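Fructosyl amine: oxygen oxidoreductase (Aspergillus fumigatus, PDB 3DJE) catalyses the FAD-dependent oxidative deglycation of fructosyl amino acids, the Amadori products of glucose with amino groups, with oxygen as electron acceptor. Local coordinates at residues T21-A26 and A168-R173; Y30-V35 and G175-T180; D37-P42 and Q184-T189; I191-D196 and I207-R212. All coordinates share one frame; numbering follows the deposited sequence.

Contact 1 (T21-A26 and A168-R173)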
# COMPACT_ATOMS: atom_id res chain seq x y z
N THR A 21 10.01 -5.99 -8.25
CA THR A 21 10.23 -6.99 -9.28
C THR A 21 11.45 -6.64 -10.15
O THR A 21 12.29 -7.50 -10.42
CB THR A 21 8.96 -7.21 -10.12
OG1 THR A 21 7.89 -7.61 -9.26
CG2 THR A 21 9.19 -8.34 -11.12
N ALA A 22 11.54 -5.37 -10.57
CA ALA A 22 12.68 -4.91 -11.37
C ALA A 22 14.00 -5.14 -10.65
O ALA A 22 14.96 -5.67 -11.22
CB ALA A 22 12.50 -3.45 -11.74
N LEU A 23 14.03 -4.77 -9.37
CA LEU A 23 15.21 -4.93 -8.53
C LEU A 23 15.61 -6.39 -8.42
O LEU A 23 16.80 -6.73 -8.61
CB LEU A 23 14.95 -4.34 -7.14
CG LEU A 23 16.12 -4.51 -6.16
CD1 LEU A 23 17.37 -3.76 -6.66
CD2 LEU A 23 15.69 -4.04 -4.76
N HIS A 24 14.64 -7.25 -8.13
CA HIS A 24 14.95 -8.67 -7.95
C HIS A 24 15.31 -9.37 -9.24
O HIS A 24 16.19 -10.24 -9.24
CB HIS A 24 13.88 -9.37 -7.13
CG HIS A 24 13.93 -8.98 -5.69
ND1 HIS A 24 14.92 -9.43 -4.85
CD2 HIS A 24 13.15 -8.15 -4.96
CE1 HIS A 24 14.73 -8.92 -3.64
NE2 HIS A 24 13.67 -8.13 -3.69
N LEU A 25 14.72 -8.96 -10.36
CA LEU A 25 15.16 -9.51 -11.65
C LEU A 25 16.63 -9.16 -11.87
O LEU A 25 17.42 -10.03 -12.26
CB LEU A 25 14.32 -8.96 -12.81
CG LEU A 25 12.93 -9.57 -12.97
CD1 LEU A 25 12.10 -8.72 -13.93
CD2 LEU A 25 12.95 -11.03 -13.45
N ALA A 26 16.98 -7.89 -11.63
CA ALA A 26 18.35 -7.42 -11.82
C ALA A 26 19.30 -8.17 -10.89
O ALA A 26 20.37 -8.62 -11.33
CB ALA A 26 18.45 -5.92 -11.56
N ALA A 168 14.40 1.71 -7.22
CA ALA A 168 14.36 1.96 -8.68
C ALA A 168 15.75 2.34 -9.21
O ALA A 168 16.18 1.85 -10.26
CB ALA A 168 13.34 3.01 -9.02
N ARG A 169 16.44 3.20 -8.47
CA ARG A 169 17.74 3.68 -8.90
C ARG A 169 18.75 2.55 -8.88
O ARG A 169 19.63 2.50 -9.75
CB ARG A 169 18.18 4.84 -8.03
CG ARG A 169 17.36 6.07 -8.34
CD ARG A 169 17.82 7.27 -7.56
NE ARG A 169 19.16 7.64 -8.00
CZ ARG A 169 20.23 7.60 -7.21
NH1 ARG A 169 20.08 7.26 -5.93
NH2 ARG A 169 21.42 7.93 -7.68
N GLU A 170 18.63 1.65 -7.91
CA GLU A 170 19.50 0.46 -7.88
C GLU A 170 19.19 -0.48 -9.05
O GLU A 170 20.10 -0.97 -9.72
CB GLU A 170 19.37 -0.25 -6.53
CG GLU A 170 20.25 -1.51 -6.43
CD GLU A 170 21.71 -1.25 -6.08
OE1 GLU A 170 22.25 -0.15 -6.33
OE2 GLU A 170 22.35 -2.21 -5.58
N ALA A 171 17.91 -0.71 -9.33
CA ALA A 171 17.53 -1.54 -10.49
C ALA A 171 18.13 -0.95 -11.76
O ALA A 171 18.68 -1.67 -12.61
CB ALA A 171 16.01 -1.63 -10.60
N GLN A 172 18.04 0.37 -11.87
CA GLN A 172 18.47 1.10 -13.06
C GLN A 172 19.98 1.00 -13.23
O GLN A 172 20.48 0.77 -14.34
CB GLN A 172 18.01 2.55 -12.98
CG GLN A 172 18.36 3.36 -14.20
CD GLN A 172 17.94 4.79 -14.04
OE1 GLN A 172 18.32 5.45 -13.08
NE2 GLN A 172 17.14 5.28 -14.99
N ARG A 173 20.73 1.16 -12.14
CA ARG A 173 22.19 1.09 -12.27
C ARG A 173 22.67 -0.33 -12.61
O ARG A 173 23.75 -0.51 -13.19
CB ARG A 173 22.93 1.70 -11.08
CG ARG A 173 22.85 0.96 -9.78
CD ARG A 173 23.73 1.67 -8.72
NE ARG A 173 23.28 3.04 -8.52
CZ ARG A 173 22.39 3.42 -7.60
NH1 ARG A 173 21.85 2.54 -6.75
NH2 ARG A 173 22.04 4.70 -7.54

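Contact 2 (Y30-V35 and G175-T180)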
# COMPACT_ATOMS: atom_id res chain seq x y z
N TYR A 30 19.12 -11.01 -14.59
CA TYR A 30 18.46 -10.63 -15.85
C TYR A 30 18.96 -9.28 -16.35
O TYR A 30 19.11 -8.35 -15.56
CB TYR A 30 16.95 -10.65 -15.69
CG TYR A 30 16.39 -12.03 -15.47
CD1 TYR A 30 16.04 -12.84 -16.56
CD2 TYR A 30 16.23 -12.56 -14.19
CE1 TYR A 30 15.51 -14.11 -16.37
CE2 TYR A 30 15.70 -13.84 -13.99
CZ TYR A 30 15.35 -14.62 -15.09
OH TYR A 30 14.85 -15.89 -14.90
N THR A 31 19.20 -9.18 -17.66
CA THR A 31 19.89 -8.01 -18.20
C THR A 31 19.12 -7.25 -19.27
O THR A 31 19.65 -6.30 -19.86
CB THR A 31 21.23 -8.40 -18.83
OG1 THR A 31 20.98 -9.34 -19.88
CG2 THR A 31 22.14 -9.05 -17.81
N ASN A 32 17.87 -7.65 -19.53
CA ASN A 32 17.06 -7.03 -20.57
C ASN A 32 15.64 -6.73 -20.09
O ASN A 32 14.66 -7.17 -20.69
CB ASN A 32 17.08 -7.90 -21.83
CG ASN A 32 16.47 -7.20 -23.05
OD1 ASN A 32 16.25 -5.98 -23.04
ND2 ASN A 32 16.20 -7.97 -24.10
N VAL A 33 15.56 -5.95 -19.01
CA VAL A 33 14.27 -5.66 -18.35
C VAL A 33 13.88 -4.22 -18.65
O VAL A 33 14.72 -3.31 -18.52
CB VAL A 33 14.40 -5.83 -16.82
CG1 VAL A 33 13.06 -5.54 -16.11
CG2 VAL A 33 14.92 -7.24 -16.47
N THR A 34 12.62 -4.02 -19.04
CA THR A 34 12.10 -2.67 -19.27
C THR A 34 10.88 -2.46 -18.38
O THR A 34 10.02 -3.34 -18.28
CB THR A 34 11.70 -2.47 -20.75
OG1 THR A 34 12.85 -2.67 -21.58
CG2 THR A 34 11.20 -1.05 -20.99
N VAL A 35 10.81 -1.30 -17.75
CA VAL A 35 9.66 -0.95 -16.91
C VAL A 35 8.97 0.28 -17.50
O VAL A 35 9.64 1.28 -17.81
CB VAL A 35 10.07 -0.65 -15.44
CG1 VAL A 35 8.82 -0.44 -14.56
CG2 VAL A 35 10.92 -1.79 -14.86
N GLY A 175 21.05 -2.08 -14.74
CA GLY A 175 20.74 -2.25 -16.16
C GLY A 175 19.28 -2.20 -16.56
O GLY A 175 18.96 -2.26 -17.75
N VAL A 176 18.39 -2.08 -15.58
CA VAL A 176 16.96 -2.01 -15.89
C VAL A 176 16.64 -0.67 -16.57
O VAL A 176 17.11 0.40 -16.14
CB VAL A 176 16.07 -2.23 -14.64
CG1 VAL A 176 14.57 -2.03 -14.96
CG2 VAL A 176 16.33 -3.62 -14.03
N LYS A 177 15.86 -0.76 -17.64
CA LYS A 177 15.41 0.39 -18.42
C LYS A 177 14.08 0.87 -17.83
O LYS A 177 13.13 0.11 -17.75
CB LYS A 177 15.22 -0.02 -19.88
CG LYS A 177 16.49 -0.53 -20.55
CD LYS A 177 16.20 -1.52 -21.68
CE LYS A 177 16.13 -2.97 -21.20
NZ LYS A 177 17.24 -3.36 -20.28
N PHE A 178 14.04 2.13 -17.40
CA PHE A 178 12.77 2.73 -16.97
C PHE A 178 12.31 3.71 -18.02
O PHE A 178 13.01 4.68 -18.31
CB PHE A 178 12.90 3.45 -15.62
CG PHE A 178 12.97 2.52 -14.44
CD1 PHE A 178 11.86 2.34 -13.61
CD2 PHE A 178 14.14 1.84 -14.16
CE1 PHE A 178 11.93 1.47 -12.50
CE2 PHE A 178 14.22 0.97 -13.07
CZ PHE A 178 13.11 0.78 -12.24
N VAL A 179 11.12 3.45 -18.57
CA VAL A 179 10.51 4.35 -19.54
C VAL A 179 9.27 4.95 -18.88
O VAL A 179 8.25 4.28 -18.73
CB VAL A 179 10.14 3.61 -20.86
CG1 VAL A 179 9.50 4.59 -21.85
CG2 VAL A 179 11.38 2.92 -21.46
N THR A 180 9.39 6.21 -18.47
CA THR A 180 8.41 6.81 -17.58
C THR A 180 7.89 8.13 -18.12
O THR A 180 8.55 8.79 -18.94
CB THR A 180 8.98 7.05 -16.18
OG1 THR A 180 10.06 7.98 -16.25
CG2 THR A 180 9.42 5.74 -15.53
O HOH W 1 21.34 -4.51 -18.83
O HOH W 2 17.75 -4.90 -17.72

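Contact 3 (D37-P42 and Q184-T189). With FAD (flavin-adenine dinucleotide), chain C.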
# COMPACT_ATOMS: atom_id res chain seq x y z
N ASP A 37 5.88 3.21 -17.04
CA ASP A 37 4.95 3.89 -16.10
C ASP A 37 4.60 5.28 -16.65
O ASP A 37 5.48 5.96 -17.14
CB ASP A 37 5.63 4.00 -14.73
CG ASP A 37 4.66 4.27 -13.60
OD1 ASP A 37 4.06 5.37 -13.56
OD2 ASP A 37 4.49 3.39 -12.72
N PRO A 38 3.32 5.70 -16.56
CA PRO A 38 2.89 7.00 -17.07
C PRO A 38 3.39 8.20 -16.25
O PRO A 38 3.24 9.35 -16.71
CB PRO A 38 1.35 6.92 -17.01
CG PRO A 38 1.05 5.93 -15.95
CD PRO A 38 2.20 4.93 -16.01
N TYR A 39 3.97 7.94 -15.09
CA TYR A 39 4.55 9.01 -14.25
C TYR A 39 6.05 8.79 -14.02
O TYR A 39 6.51 7.65 -13.98
CB TYR A 39 3.84 9.08 -12.90
CG TYR A 39 2.40 9.53 -12.96
CD1 TYR A 39 2.05 10.84 -12.63
CD2 TYR A 39 1.39 8.65 -13.33
CE1 TYR A 39 0.72 11.27 -12.69
CE2 TYR A 39 0.04 9.08 -13.41
CZ TYR A 39 -0.27 10.39 -13.08
OH TYR A 39 -1.59 10.81 -13.13
N PRO A 40 6.83 9.88 -13.83
CA PRO A 40 8.23 9.69 -13.45
C PRO A 40 8.32 8.99 -12.10
O PRO A 40 7.42 9.14 -11.27
CB PRO A 40 8.77 11.12 -13.32
CG PRO A 40 7.75 12.02 -13.91
CD PRO A 40 6.45 11.31 -13.90
N VAL A 41 9.37 8.20 -11.87
CA VAL A 41 9.61 7.66 -10.54
C VAL A 41 10.01 8.82 -9.61
O VAL A 41 10.91 9.60 -9.94
CB VAL A 41 10.74 6.57 -10.54
CG1 VAL A 41 11.06 6.09 -9.13
CG2 VAL A 41 10.36 5.38 -11.43
N PRO A 42 9.34 8.94 -8.44
CA PRO A 42 8.28 8.09 -7.89
C PRO A 42 6.90 8.54 -8.37
O PRO A 42 6.58 9.73 -8.32
CB PRO A 42 8.41 8.30 -6.37
CG PRO A 42 8.94 9.72 -6.24
CD PRO A 42 9.71 10.03 -7.52
N GLN A 184 5.02 8.28 -23.23
CA GLN A 184 5.98 7.18 -23.50
C GLN A 184 5.84 5.95 -22.58
O GLN A 184 6.12 4.84 -23.01
CB GLN A 184 7.43 7.68 -23.50
CG GLN A 184 7.87 8.39 -22.20
CD GLN A 184 7.49 9.89 -22.16
OE1 GLN A 184 6.80 10.40 -23.05
NE2 GLN A 184 7.95 10.59 -21.12
N GLY A 185 5.40 6.17 -21.35
CA GLY A 185 5.28 5.06 -20.39
C GLY A 185 3.85 4.67 -20.04
O GLY A 185 3.65 3.83 -19.17
N ARG A 186 2.86 5.28 -20.71
CA ARG A 186 1.47 4.97 -20.43
C ARG A 186 1.01 3.82 -21.30
O ARG A 186 0.78 3.99 -22.51
CB ARG A 186 0.55 6.20 -20.64
CG ARG A 186 -0.93 5.86 -20.49
CD ARG A 186 -1.84 7.08 -20.36
NE ARG A 186 -1.83 7.62 -19.00
CZ ARG A 186 -2.39 7.04 -17.94
NH1 ARG A 186 -3.02 5.87 -18.07
NH2 ARG A 186 -2.32 7.61 -16.74
N VAL A 187 0.88 2.64 -20.71
CA VAL A 187 0.39 1.49 -21.48
C VAL A 187 -1.08 1.71 -21.81
O VAL A 187 -1.88 2.08 -20.94
CB VAL A 187 0.56 0.17 -20.70
CG1 VAL A 187 -0.15 -0.96 -21.42
CG2 VAL A 187 2.05 -0.17 -20.53
N VAL A 188 -1.44 1.46 -23.08
CA VAL A 188 -2.84 1.61 -23.50
C VAL A 188 -3.53 0.27 -23.75
O VAL A 188 -4.77 0.20 -23.70
CB VAL A 188 -3.02 2.53 -24.74
CG1 VAL A 188 -2.52 3.95 -24.41
CG2 VAL A 188 -2.32 1.94 -25.97
N THR A 189 -2.74 -0.76 -24.03
CA THR A 189 -3.25 -2.13 -24.11
C THR A 189 -2.10 -3.11 -24.01
O THR A 189 -0.98 -2.78 -24.37
CB THR A 189 -4.02 -2.40 -25.43
OG1 THR A 189 -4.61 -3.71 -25.38
CG2 THR A 189 -3.10 -2.29 -26.65
PA FAD C . 1.39 1.12 -6.78
O1A FAD C . 2.58 1.32 -5.95
O2A FAD C . 0.25 2.07 -6.63
O5B FAD C . 1.94 1.09 -8.26
C5B FAD C . 1.08 1.04 -9.40
C4B FAD C . 1.87 1.64 -10.58
O4B FAD C . 1.05 1.34 -11.72
C3B FAD C . 1.88 3.18 -10.41
O3B FAD C . 3.23 3.68 -10.34
C2B FAD C . 1.16 3.64 -11.69
O2B FAD C . 1.76 4.85 -12.26
C1B FAD C . 1.30 2.39 -12.61
N9A FAD C . 0.34 2.55 -13.74
C8A FAD C . -0.93 3.03 -13.72
N7A FAD C . -1.41 3.06 -14.98
C5A FAD C . -0.44 2.60 -15.79
C6A FAD C . -0.35 2.42 -17.18
N6A FAD C . -1.39 2.74 -17.98
N1A FAD C . 0.79 1.92 -17.69
C2A FAD C . 1.83 1.61 -16.90
N3A FAD C . 1.78 1.78 -15.58
C4A FAD C . 0.65 2.27 -15.01
N1 FAD C . 0.96 -0.62 3.09
C2 FAD C . 1.80 -0.97 4.14
O2 FAD C . 2.49 -1.99 4.10
N3 FAD C . 1.86 -0.15 5.26
C4 FAD C . 1.09 1.01 5.37
O4 FAD C . 1.17 1.72 6.38
C4X FAD C . 0.23 1.34 4.31
N5 FAD C . -0.57 2.48 4.39
C5X FAD C . -1.28 2.89 3.26
C6 FAD C . -1.90 4.14 3.29
C7 FAD C . -2.58 4.61 2.17
C7M FAD C . -3.26 5.98 2.27
C8 FAD C . -2.62 3.84 1.01
C8M FAD C . -3.31 4.40 -0.26
C9 FAD C . -1.98 2.59 0.98
C9A FAD C . -1.30 2.12 2.11
N10 FAD C . -0.65 0.86 2.12
C10 FAD C . 0.18 0.52 3.18
C1' FAD C . -0.84 -0.08 1.00
C2' FAD C . 0.32 0.05 0.01
O2' FAD C . 0.63 1.45 -0.19
C3' FAD C . -0.08 -0.61 -1.31
O3' FAD C . -0.65 -1.90 -1.04
C4' FAD C . 1.13 -0.81 -2.23
O4' FAD C . 1.95 0.35 -2.30
C5' FAD C . 0.62 -1.15 -3.64
O5' FAD C . 1.73 -1.41 -4.51
P FAD C . 1.49 -1.71 -6.06
O1P FAD C . 0.50 -2.82 -6.19
O2P FAD C . 2.83 -1.83 -6.67
O3P FAD C . 0.80 -0.38 -6.64

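Contact 4 (I191-D196 and I207-R212)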
# COMPACT_ATOMS: atom_id res chain seq x y z
N ILE A 191 -0.55 -6.59 -25.60
CA ILE A 191 -0.57 -7.19 -26.93
C ILE A 191 -1.15 -8.60 -26.83
O ILE A 191 -0.52 -9.47 -26.26
CB ILE A 191 0.84 -7.28 -27.56
CG1 ILE A 191 1.44 -5.87 -27.73
CG2 ILE A 191 0.80 -8.00 -28.92
CD1 ILE A 191 2.95 -5.91 -28.07
N PHE A 192 -2.34 -8.81 -27.39
CA PHE A 192 -3.00 -10.13 -27.35
C PHE A 192 -2.86 -10.80 -28.70
O PHE A 192 -3.40 -10.32 -29.70
CB PHE A 192 -4.47 -10.01 -26.96
CG PHE A 192 -4.69 -9.62 -25.51
CD1 PHE A 192 -4.81 -10.60 -24.53
CD2 PHE A 192 -4.80 -8.28 -25.14
CE1 PHE A 192 -5.02 -10.24 -23.18
CE2 PHE A 192 -5.02 -7.91 -23.80
CZ PHE A 192 -5.13 -8.89 -22.84
N GLU A 193 -2.12 -11.90 -28.73
CA GLU A 193 -1.81 -12.58 -29.98
C GLU A 193 -1.82 -14.07 -29.74
O GLU A 193 -1.09 -14.57 -28.85
CB GLU A 193 -0.42 -12.13 -30.46
CG GLU A 193 0.13 -12.77 -31.74
CD GLU A 193 1.62 -12.46 -31.91
OE1 GLU A 193 2.45 -13.39 -31.78
OE2 GLU A 193 1.97 -11.27 -32.10
N ASN A 194 -2.65 -14.78 -30.50
CA ASN A 194 -2.72 -16.25 -30.40
C ASN A 194 -2.88 -16.76 -28.95
O ASN A 194 -2.16 -17.66 -28.49
CB ASN A 194 -1.50 -16.87 -31.10
CG ASN A 194 -1.52 -16.63 -32.60
OD1 ASN A 194 -2.57 -16.70 -33.23
ND2 ASN A 194 -0.35 -16.34 -33.17
N ASN A 195 -3.86 -16.18 -28.26
CA ASN A 195 -4.21 -16.51 -26.87
C ASN A 195 -3.07 -16.38 -25.87
O ASN A 195 -2.98 -17.13 -24.90
CB ASN A 195 -4.88 -17.90 -26.77
CG ASN A 195 -6.31 -17.89 -27.24
OD1 ASN A 195 -6.85 -16.86 -27.65
ND2 ASN A 195 -6.95 -19.06 -27.19
N ASP A 196 -2.19 -15.42 -26.12
CA ASP A 196 -1.13 -15.10 -25.17
C ASP A 196 -0.95 -13.58 -25.15
O ASP A 196 -1.45 -12.88 -26.03
CB ASP A 196 0.16 -15.80 -25.59
CG ASP A 196 1.23 -15.81 -24.51
OD1 ASP A 196 0.92 -15.50 -23.35
OD2 ASP A 196 2.38 -16.15 -24.84
N ILE A 207 5.36 -0.16 -29.73
CA ILE A 207 5.05 -1.56 -29.47
C ILE A 207 6.24 -2.16 -28.73
O ILE A 207 7.36 -2.12 -29.23
CB ILE A 207 4.84 -2.33 -30.79
CG1 ILE A 207 3.62 -1.75 -31.53
CG2 ILE A 207 4.68 -3.84 -30.53
CD1 ILE A 207 3.53 -2.21 -32.99
N TRP A 208 5.97 -2.70 -27.54
CA TRP A 208 6.99 -3.25 -26.65
C TRP A 208 6.78 -4.75 -26.54
O TRP A 208 5.98 -5.20 -25.73
CB TRP A 208 6.90 -2.62 -25.26
CG TRP A 208 7.24 -1.17 -25.23
CD1 TRP A 208 6.36 -0.12 -25.36
CD2 TRP A 208 8.53 -0.60 -25.04
NE1 TRP A 208 7.04 1.07 -25.26
CE2 TRP A 208 8.37 0.81 -25.08
CE3 TRP A 208 9.81 -1.13 -24.85
CZ2 TRP A 208 9.45 1.70 -24.93
CZ3 TRP A 208 10.90 -0.25 -24.71
CH2 TRP A 208 10.70 1.15 -24.75
N ARG A 209 7.49 -5.51 -27.37
CA ARG A 209 7.33 -6.97 -27.35
C ARG A 209 8.26 -7.56 -26.30
O ARG A 209 9.39 -7.10 -26.15
CB ARG A 209 7.61 -7.56 -28.74
CG ARG A 209 6.59 -7.10 -29.77
CD ARG A 209 6.67 -7.86 -31.08
NE ARG A 209 5.54 -7.52 -31.94
CZ ARG A 209 4.38 -8.18 -31.98
NH1 ARG A 209 4.18 -9.26 -31.23
NH2 ARG A 209 3.42 -7.77 -32.80
N ALA A 210 7.79 -8.58 -25.58
CA ALA A 210 8.57 -9.20 -24.53
C ALA A 210 8.27 -10.68 -24.42
O ALA A 210 7.16 -11.11 -24.70
CB ALA A 210 8.28 -8.53 -23.21
N GLU A 211 9.29 -11.44 -24.02
CA GLU A 211 9.14 -12.86 -23.74
C GLU A 211 8.23 -13.14 -22.54
O GLU A 211 7.51 -14.14 -22.51
CB GLU A 211 10.52 -13.49 -23.55
CG GLU A 211 11.36 -13.55 -24.82
CD GLU A 211 12.53 -14.53 -24.68
OE1 GLU A 211 12.35 -15.57 -24.00
OE2 GLU A 211 13.62 -14.26 -25.23
N ARG A 212 8.30 -12.27 -21.52
CA ARG A 212 7.37 -12.31 -20.38
C ARG A 212 6.98 -10.88 -20.04
O ARG A 212 7.81 -9.98 -20.14
CB ARG A 212 8.02 -12.93 -19.13
CG ARG A 212 8.40 -14.41 -19.28
CD ARG A 212 7.18 -15.30 -19.37
NE ARG A 212 7.55 -16.72 -19.35
CZ ARG A 212 8.00 -17.40 -20.40
NH1 ARG A 212 8.13 -16.80 -21.59
NH2 ARG A 212 8.32 -18.68 -20.28
O HOH W 3 1.05 -9.11 -32.88

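Contact 1 (T21-A26 and A168-R173)
A22 meets A171 methyl to methyl, with A22 CB 4.1 Å from A171 CB. Both CB atoms are directed at the opposing helix, and because neither side chain extends further, the backbones come close. The short helical segments 21-26 and 168-173 run in broadly the same direction, 36° apart, with axes 8.5 Å from each other at closest approach. At L23 the backbone itself becomes the surface: A171 CB rests 3.9 Å from L23 N, so one methyl packs on the peptide between A22 and L23 rather than on a large side chain. The L23 side chain leaves this line and reaches over to the neighbouring position. Its CG lies anti to the backbone nitrogen (chi1 178°), which directs the branch toward E170, CD1 ending 3.7 Å from E170 CG. The branch therefore touches the aliphatic part of E170, crossing it obliquely, while the carboxylate pairs with R173 of its own helix, where R173 NH1 bonds E170 OE1 at 2.8 Å on the anti lone pair, with the oxygen in the guanidinium plane. One turn after A22, A26 CB also points across and loosely approaches A171 O at 4.4 Å. Beyond the segments, A22 leans on I11 of strand 9-12, A171 on F178 of strand 177-180, and L23 on L86 and F87. The interface is thus apolar: 170 Å² is buried by alanine methyls, one leucine branch, peptide surface and the aliphatic part of E170. Its closeness depends on the small alanines, and the charge of E170 is met by R173 within its own helix.

Contact 2 (Y30-V35 and G175-T180)
The parallel pairing of strand 33-37 with strand 177-180, where T34 bridges K177 and V35 bridges F178, forms the edge of the Rossmann-type sheet. Three backbone bonds define the register: K177 N to V33 O at 2.9 Å, V35 N to K177 O at 2.7 Å, and V179 N to V35 O, also 2.7 Å. On one face V35 and F178 lie side by side, V35 CB 3.9 Å from F178 CD1 and over one face of the ring. V176 adds its CG1, anti to the backbone nitrogen (chi1 175°), which sits 3.7 Å from V35 CG2. The other face carries T34 and K177; in the conformer described, one of two modelled, K177 CE passes 3.3 Å from T34 OG1. Its bends at chi3 and chi4 bring NZ to a water that also takes the N-H of V33, 2.8 Å from V33 N. The helix before this strand ends in a Schellman motif at G175, whose positive phi turns the chain into the sheet. Helices 16-27 and 160-173 pack over the V35 and F178 face through A22, L25, A168 and A171, while strand 9-12 flanks strand 33-37 on its other edge.

Contact 3 (D37-P42 and Q184-T189)
P38 touches both the R186 guanidinium and the FAD adenine, at the place where a Rossmann-type fold receives the adenosine of its dinucleotide. P38 CB sits over one face of the guanidinium, offset toward its rim and 3.7 Å from R186 NH2. A bend at chi3 (-80°) folds the R186 chain back to bring this group there, and the guanidinium also lies obliquely near FAD N6A. The same proline ring meets the base with its other carbons, P38 CD lying 3.2 Å from FAD N3A. Beside it D37, its CB directed away from segment 184-189, sets its carboxylate against the ribose: FAD O2B donates to D37 OD1 at 2.7 Å and FAD O3B to D37 OD2, also at 2.7 Å. This is the acidic residue familiar from dinucleotide-binding folds. Second bonds fix its rotation. OD1 accepts Y39 N at 3.0 Å through its anti lone pair, making an Asx turn, and OD2 accepts from A14 N. Across the base, V187 reads the adenine with its backbone, V187 N to FAD N1A and FAD N6A to V187 O, both 3.1 Å. The Y39 hydroxyl is held by E301, and its ring comes obliquely near the ribose. Between the two segments the backbones also approach: G185 CA makes a CA-H...O contact of 3.4 Å with D37 O.

Contact 4 (I191-D196 and I207-R212)
E193 and R209 form a salt bridge, R209 NH1 donating to E193 OE2 at 3.1 Å with an N-H...O angle of 153°. The nitrogen comes to the syn side of the carboxylate, somewhat out of its plane, and the two flat groups are turned 38° against each other, so this is a single-bond bridge rather than a flat two-bond pairing. A water completes it, donating a hydrogen bond to E193 OE2 and accepting one from R209 NH2 at 2.7 Å at the in-plane edge of the guanidinium. Alongside, the I191 tip supplies the apolar part: I191 CD1 lies 3.7 Å from I207 CG2, the two side chains crossing nearly at a right angle, and 3.9 Å from W208 O. R209 stays extended from CG to NE, which carries its guanidinium out to E193. The axes of strands 191-193 and 207-209 are 9.6 Å apart because strand 196-202 runs between them, pairing with I191 through K198 and G199 and with W208 through A200; I191 and E193 both rest on K198. A tight turn follows, in which E193 N bonds D196 O at 2.9 Å and D196 N bonds E193 O. W208 packs on T34 and L36 of strand 33-37. Side chains meeting over a central strand in this way belong to a three-stranded antiparallel beta-meander, the companion of the Rossmann-type sheet in FAD-binding domains of the glutathione reductase type.

From the N terminus the chain passes helix 16-27, strand 33-37 and the loop after it, which supply the first halves of contacts 1, 2 and 3 in turn. After about 140 residues it returns as helix 160-173, strand 177-180 and the start of strand 187-193, closing the three loops in the same order, so all three cross and none encloses another. Contact 1 joins the helices and contact 2 the parallel strands beneath them; contact 3 continues to the cofactor. A probable hydrogen bond from D37 N to V179 O joins contacts 2 and 3. Contact 4 follows in series, closing a short loop across the meander, and W208 packs back onto V179 of contact 2.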